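Local coordinates for amidohydrolase (Mycoplasma synoviae, PDB 3OVG), which hydrolyses 1,4-lactones, notably D-xylono- and L-arabino-1,4-lactone 5-phosphate, using two zinc ions bound in each subunit, at residues 48-59 / 83-94. Numbering follows the deposited sequence.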
ATOM      1  N   VAL A  48      22.353  13.499 -19.169  1.00 21.03           N
ATOM      2  CA  VAL A  48      22.702  13.970 -20.486  1.00 21.95           C
ATOM      3  C   VAL A  48      23.795  13.102 -21.138  1.00 22.00           C
ATOM      4  O   VAL A  48      23.686  12.718 -22.309  1.00 19.60           O
ATOM      5  CB  VAL A  48      23.175  15.440 -20.435  1.00 23.64           C
ATOM      6  CG1 VAL A  48      23.937  15.800 -21.696  1.00 22.34           C
ATOM      7  CG2 VAL A  48      21.993  16.367 -20.226  1.00 22.61           C
ATOM      8  N   ASP A  49      24.857  12.816 -20.402  1.00 22.04           N
ATOM      9  CA  ASP A  49      25.952  12.024 -20.971  1.00 20.94           C
ATOM     10  C   ASP A  49      25.448  10.672 -21.424  1.00 17.99           C
ATOM     11  O   ASP A  49      25.775  10.230 -22.488  1.00 18.12           O
ATOM     12  CB  ASP A  49      27.122  11.874 -19.982  1.00 22.99           C
ATOM     13  CG  ASP A  49      27.820  13.198 -19.716  1.00 35.62           C
ATOM     14  OD1 ASP A  49      27.660  14.119 -20.559  1.00 36.22           O
ATOM     15  OD2 ASP A  49      28.527  13.336 -18.681  1.00 39.39           O
ATOM     16  N   ALA A  50      24.649  10.012 -20.611  1.00 19.81           N
ATOM     17  CA  ALA A  50      24.115   8.706 -21.001  1.00 20.81           C
ATOM     18  C   ALA A  50      23.201   8.776 -22.209  1.00 19.80           C
ATOM     19  O   ALA A  50      23.166   7.839 -23.007  1.00 17.86           O
ATOM     20  CB  ALA A  50      23.392   8.048 -19.840  1.00 19.10           C
ATOM     21  N   SER A  51      22.429   9.856 -22.321  1.00 18.64           N
ATOM     22  CA  SER A  51      21.459   9.983 -23.415  1.00 18.67           C
ATOM     23  C   SER A  51      22.188  10.148 -24.740  1.00 20.40           C
ATOM     24  O   SER A  51      21.811   9.556 -25.794  1.00 17.54           O
ATOM     25  CB  SER A  51      20.524  11.175 -23.183  1.00 17.88           C
ATOM     26  OG  SER A  51      19.744  10.983 -22.017  1.00 17.55           O
ATOM     27  N   ILE A  52      23.233  10.976 -24.689  1.00 18.42           N
ATOM     28  CA  ILE A  52      24.071  11.230 -25.857  1.00 17.28           C
ATOM     29  C   ILE A  52      24.763   9.952 -26.335  1.00 19.77           C
ATOM     30  O   ILE A  52      24.797   9.672 -27.527  1.00 20.19           O
ATOM     31  CB  ILE A  52      25.099  12.306 -25.530  1.00 18.58           C
ATOM     32  CG1 ILE A  52      24.392  13.653 -25.279  1.00 18.94           C
ATOM     33  CG2 ILE A  52      26.141  12.393 -26.608  1.00 21.55           C
ATOM     34  CD1 ILE A  52      25.313  14.779 -24.823  1.00 22.04           C
ATOM     35  N   LYS A  53      25.318   9.170 -25.413  1.00 19.82           N
ATOM     36  CA  LYS A  53      25.921   7.892 -25.823  1.00 21.14           C
ATOM     37  C   LYS A  53      24.865   6.980 -26.429  1.00 18.85           C
ATOM     38  O   LYS A  53      25.130   6.277 -27.381  1.00 16.62           O
ATOM     39  CB  LYS A  53      26.585   7.179 -24.638  1.00 20.25           C
ATOM     40  CG  LYS A  53      27.732   7.958 -23.970  1.00 22.50           C
ATOM     41  CD  LYS A  53      28.105   7.300 -22.625  1.00 24.16           C
ATOM     42  CE  LYS A  53      29.313   8.010 -21.998  1.00 28.52           C
ATOM     43  NZ  LYS A  53      29.606   7.571 -20.594  1.00 26.05           N
ATOM     44  N   GLU A  54      23.653   6.977 -25.875  1.00 18.22           N
ATOM     45  CA  GLU A  54      22.594   6.151 -26.472  1.00 18.63           C
ATOM     46  C   GLU A  54      22.279   6.637 -27.891  1.00 19.98           C
ATOM     47  O   GLU A  54      22.186   5.846 -28.837  1.00 19.56           O
ATOM     48  CB  GLU A  54      21.323   6.108 -25.583  1.00 17.37           C
ATOM     49  CG  GLU A  54      20.331   4.967 -25.876  1.00 16.74           C
ATOM     50  CD  GLU A  54      20.844   3.565 -25.444  1.00 19.69           C
ATOM     51  OE1 GLU A  54      21.968   3.441 -24.879  1.00 18.60           O
ATOM     52  OE2 GLU A  54      20.123   2.582 -25.695  1.00 18.91           O
ATOM     53  N   PHE A  55      22.114   7.952 -28.040  1.00 19.62           N
ATOM     54  CA  PHE A  55      21.799   8.540 -29.332  1.00 17.30           C
ATOM     55  C   PHE A  55      22.860   8.148 -30.387  1.00 20.57           C
ATOM     56  O   PHE A  55      22.509   7.793 -31.525  1.00 18.01           O
ATOM     57  CB  PHE A  55      21.713  10.062 -29.210  1.00 17.53           C
ATOM     58  CG  PHE A  55      20.803  10.720 -30.239  1.00 18.06           C
ATOM     59  CD1 PHE A  55      20.762  10.267 -31.563  1.00 17.15           C
ATOM     60  CD2 PHE A  55      19.979  11.775 -29.873  1.00 17.52           C
ATOM     61  CE1 PHE A  55      19.934  10.864 -32.516  1.00 16.41           C
ATOM     62  CE2 PHE A  55      19.139  12.395 -30.821  1.00 19.16           C
ATOM     63  CZ  PHE A  55      19.110  11.924 -32.148  1.00 15.04           C
ATOM     64  N   LYS A  56      24.142   8.214 -29.993  1.00 20.39           N
ATOM     65  CA  LYS A  56      25.267   7.800 -30.857  1.00 16.86           C
ATOM     66  C   LYS A  56      25.180   6.323 -31.274  1.00 20.46           C
ATOM     67  O   LYS A  56      25.518   5.963 -32.407  1.00 18.82           O
ATOM     68  CB  LYS A  56      26.614   8.087 -30.171  1.00 20.93           C
ATOM     69  CG  LYS A  56      26.944   9.607 -30.089  1.00 24.38           C
ATOM     70  CD  LYS A  56      28.224   9.907 -29.275  1.00 23.85           C
ATOM     71  CE  LYS A  56      28.678  11.379 -29.426  1.00 27.86           C
ATOM     72  NZ  LYS A  56      29.709  11.824 -28.408  1.00 31.11           N
ATOM     73  N   GLU A  57      24.732   5.449 -30.384  1.00 18.31           N
ATOM     74  CA  GLU A  57      24.521   4.068 -30.828  1.00 22.10           C
ATOM     75  C   GLU A  57      23.425   3.966 -31.905  1.00 22.42           C
ATOM     76  O   GLU A  57      23.530   3.212 -32.888  1.00 22.28           O
ATOM     77  CB  GLU A  57      24.206   3.159 -29.642  1.00 20.45           C
ATOM     78  CG  GLU A  57      25.431   2.919 -28.802  1.00 22.56           C
ATOM     79  CD  GLU A  57      25.164   2.094 -27.561  1.00 24.63           C
ATOM     80  OE1 GLU A  57      24.191   1.301 -27.535  1.00 22.42           O
ATOM     81  OE2 GLU A  57      25.942   2.260 -26.585  1.00 26.61           O
ATOM     82  N   PHE A  58      22.355   4.717 -31.699  1.00 20.22           N
ATOM     83  CA  PHE A  58      21.265   4.769 -32.663  1.00 19.85           C
ATOM     84  C   PHE A  58      21.760   5.271 -34.020  1.00 19.35           C
ATOM     85  O   PHE A  58      21.376   4.750 -35.050  1.00 20.33           O
ATOM     86  CB  PHE A  58      20.166   5.672 -32.090  1.00 19.69           C
ATOM     87  CG  PHE A  58      19.019   5.972 -33.029  1.00 19.27           C
ATOM     88  CD1 PHE A  58      18.044   5.023 -33.272  1.00 18.40           C
ATOM     89  CD2 PHE A  58      18.883   7.227 -33.595  1.00 17.74           C
ATOM     90  CE1 PHE A  58      16.961   5.293 -34.066  1.00 17.31           C
ATOM     91  CE2 PHE A  58      17.794   7.518 -34.424  1.00 18.57           C
ATOM     92  CZ  PHE A  58      16.830   6.546 -34.668  1.00 18.61           C
ATOM     93  N   ILE A  59      22.596   6.304 -34.009  1.00 19.70           N
ATOM     94  CA  ILE A  59      23.168   6.846 -35.240  1.00 19.44           C
ATOM     95  C   ILE A  59      24.149   5.817 -35.834  1.00 21.38           C
ATOM     96  O   ILE A  59      24.089   5.498 -37.038  1.00 21.17           O
ATOM     97  CB  ILE A  59      23.789   8.256 -34.986  1.00 18.00           C
ATOM     98  CG1 ILE A  59      22.677   9.287 -34.752  1.00 19.58           C
ATOM     99  CG2 ILE A  59      24.692   8.704 -36.133  1.00 20.09           C
ATOM    100  CD1 ILE A  59      23.130  10.588 -34.081  1.00 19.09           C
ATOM    101  N   GLU A  83      20.922  20.215 -25.083  1.00 17.74           N
ATOM    102  CA  GLU A  83      22.331  19.772 -24.963  1.00 22.68           C
ATOM    103  C   GLU A  83      22.530  18.484 -25.757  1.00 19.52           C
ATOM    104  O   GLU A  83      23.542  18.299 -26.398  1.00 19.16           O
ATOM    105  CB  GLU A  83      22.767  19.469 -23.529  1.00 20.75           C
ATOM    106  CG  GLU A  83      22.800  20.651 -22.538  1.00 24.45           C
ATOM    107  CD  GLU A  83      23.347  20.196 -21.184  1.00 29.59           C
ATOM    108  OE1 GLU A  83      24.519  19.761 -21.137  1.00 37.40           O
ATOM    109  OE2 GLU A  83      22.608  20.242 -20.182  1.00 33.18           O
ATOM    110  N   ILE A  84      21.568  17.576 -25.672  1.00 19.49           N
ATOM    111  CA  ILE A  84      21.664  16.326 -26.400  1.00 18.54           C
ATOM    112  C   ILE A  84      21.634  16.597 -27.922  1.00 19.13           C
ATOM    113  O   ILE A  84      22.457  16.082 -28.656  1.00 17.82           O
ATOM    114  CB  ILE A  84      20.552  15.331 -25.975  1.00 19.41           C
ATOM    115  CG1 ILE A  84      20.694  14.962 -24.482  1.00 19.81           C
ATOM    116  CG2 ILE A  84      20.591  14.122 -26.879  1.00 18.35           C
ATOM    117  CD1 ILE A  84      19.434  14.380 -23.831  1.00 15.99           C
ATOM    118  N   ALA A  85      20.717  17.450 -28.384  1.00 17.77           N
ATOM    119  CA  ALA A  85      20.607  17.744 -29.811  1.00 18.36           C
ATOM    120  C   ALA A  85      21.921  18.331 -30.364  1.00 20.14           C
ATOM    121  O   ALA A  85      22.402  17.933 -31.421  1.00 18.18           O
ATOM    122  CB  ALA A  85      19.418  18.726 -30.073  1.00 15.80           C
ATOM    123  N   ASN A  86      22.484  19.292 -29.641  1.00 19.12           N
ATOM    124  CA  ASN A  86      23.708  19.963 -30.079  1.00 21.84           C
ATOM    125  C   ASN A  86      24.899  19.019 -30.086  1.00 21.81           C
ATOM    126  O   ASN A  86      25.809  19.162 -30.907  1.00 26.43           O
ATOM    127  CB  ASN A  86      24.010  21.152 -29.154  1.00 23.53           C
ATOM    128  CG  ASN A  86      23.242  22.396 -29.553  1.00 23.21           C
ATOM    129  OD1 ASN A  86      23.254  22.790 -30.714  1.00 21.80           O
ATOM    130  ND2 ASN A  86      22.591  23.020 -28.596  1.00 23.12           N
ATOM    131  N   ALA A  87      24.908  18.071 -29.156  1.00 20.31           N
ATOM    132  CA  ALA A  87      25.982  17.096 -29.078  1.00 22.28           C
ATOM    133  C   ALA A  87      25.965  16.147 -30.284  1.00 24.11           C
ATOM    134  O   ALA A  87      26.999  15.602 -30.683  1.00 21.53           O
ATOM    135  CB  ALA A  87      25.898  16.323 -27.785  1.00 19.97           C
ATOM    136  N   VAL A  88      24.802  15.972 -30.905  1.00 21.59           N
ATOM    137  CA  VAL A  88      24.779  15.054 -32.025  1.00 21.97           C
ATOM    138  C   VAL A  88      24.518  15.692 -33.386  1.00 21.47           C
ATOM    139  O   VAL A  88      24.454  14.974 -34.384  1.00 22.09           O
ATOM    140  CB  VAL A  88      23.809  13.834 -31.808  1.00 21.32           C
ATOM    141  CG1 VAL A  88      24.153  13.089 -30.525  1.00 20.65           C
ATOM    142  CG2 VAL A  88      22.327  14.261 -31.844  1.00 17.68           C
ATOM    143  N   LYS A  89      24.368  17.009 -33.451  1.00 20.93           N
ATOM    144  CA  LYS A  89      24.043  17.618 -34.741  1.00 23.90           C
ATOM    145  C   LYS A  89      25.095  17.336 -35.829  1.00 26.78           C
ATOM    146  O   LYS A  89      24.730  17.079 -36.983  1.00 24.13           O
ATOM    147  CB  LYS A  89      23.711  19.119 -34.656  1.00 25.58           C
ATOM    148  CG  LYS A  89      24.732  20.009 -33.979  1.00 30.03           C
ATOM    149  CD  LYS A  89      24.601  21.467 -34.510  1.00 31.09           C
ATOM    150  CE  LYS A  89      25.222  22.491 -33.533  1.00 37.46           C
ATOM    151  NZ  LYS A  89      26.335  21.958 -32.646  1.00 34.82           N
ATOM    152  N   ASN A  90      26.380  17.336 -35.460  1.00 25.28           N
ATOM    153  CA  ASN A  90      27.436  17.104 -36.443  1.00 26.69           C
ATOM    154  C   ASN A  90      27.521  15.671 -36.958  1.00 27.95           C
ATOM    155  O   ASN A  90      28.137  15.422 -38.004  1.00 24.15           O
ATOM    156  CB  ASN A  90      28.785  17.543 -35.903  1.00 25.74           C
ATOM    157  CG  ASN A  90      28.869  19.025 -35.747  1.00 34.66           C
ATOM    158  OD1 ASN A  90      28.219  19.782 -36.505  1.00 33.53           O
ATOM    159  ND2 ASN A  90      29.677  19.476 -34.763  1.00 32.14           N
ATOM    160  N   LEU A  91      26.896  14.749 -36.218  1.00 27.48           N
ATOM    161  CA  LEU A  91      26.790  13.340 -36.602  1.00 24.12           C
ATOM    162  C   LEU A  91      25.522  13.090 -37.388  1.00 27.31           C
ATOM    163  O   LEU A  91      25.216  11.947 -37.714  1.00 24.03           O
ATOM    164  CB  LEU A  91      26.795  12.429 -35.373  1.00 24.21           C
ATOM    165  CG  LEU A  91      28.077  12.445 -34.543  1.00 27.73           C
ATOM    166  CD1 LEU A  91      27.979  11.529 -33.328  1.00 25.96           C
ATOM    167  CD2 LEU A  91      29.256  12.042 -35.414  1.00 25.90           C
ATOM    168  N   GLY A  92      24.784  14.154 -37.703  1.00 25.14           N
ATOM    169  CA  GLY A  92      23.567  14.002 -38.480  1.00 22.05           C
ATOM    170  C   GLY A  92      22.308  13.696 -37.672  1.00 23.22           C
ATOM    171  O   GLY A  92      21.265  13.386 -38.261  1.00 20.61           O
ATOM    172  N   GLY A  93      22.391  13.802 -36.340  1.00 22.17           N
ATOM    173  CA  GLY A  93      21.250  13.520 -35.476  1.00 20.36           C
ATOM    174  C   GLY A  93      20.278  14.696 -35.413  1.00 20.73           C
ATOM    175  O   GLY A  93      20.721  15.844 -35.386  1.00 18.81           O
ATOM    176  N   ASN A  94      18.969  14.420 -35.393  1.00 16.71           N
ATOM    177  CA  ASN A  94      17.962  15.473 -35.215  1.00 17.43           C
ATOM    178  C   ASN A  94      17.036  15.157 -34.045  1.00 18.81           C
ATOM    179  O   ASN A  94      16.691  13.982 -33.810  1.00 17.95           O
ATOM    180  CB  ASN A  94      17.064  15.648 -36.447  1.00 18.46           C
ATOM    181  CG  ASN A  94      17.846  15.907 -37.745  1.00 21.12           C
ATOM    182  OD1 ASN A  94      17.927  15.026 -38.625  1.00 21.29           O
ATOM    183  ND2 ASN A  94      18.404  17.116 -37.877  1.00 16.24           N
TER
HETATM  184  O   HOH W   1      29.271  14.694 -28.895  1.00 34.60           O
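Phe55, Ile84 and Val88 lie at the centre of an apolar helix-helix contact in the outer layer of the phosphotriesterase-family TIM barrel, where helices 48-60 and 78-88 follow the parallel strands 22-25 and 63-68. The segment axes approach to 9.6 Å at a crossing angle of -43°. Ile84 enters as a knob among Val48, Ser51, Ile52 and Phe55, its CD1 pressed tightly on Ser51 CB at 3.4 Å. Ile52 CD1 meets Ala87 CB equally closely, also at 3.4 Å. With CG set anti to the backbone N (chi1 -153°), the Phe55 ring reaches in under Val88, whose CG2 stands over the ring centre in a CH-pi contact, 3.8 Å from the centroid. Ile84 CG2 and Asn94 O lie at the ring edge, and the ring also meets Phe29 of a loop and Ile66 of strand 63-68. A Schellman motif with Gly92 at C-prime ends the helix; the bare CA of Gly93 lets Ile59 CD1 pack against it at 3.8 Å, close to the backbone. At the outer margin Lys56 CG lies against Leu91 CD1, while its NZ reaches Ala87 O through one water. No direct hydrogen bond joins the segments, so cohesion rests chiefly on close-fitting hydrocarbon surfaces.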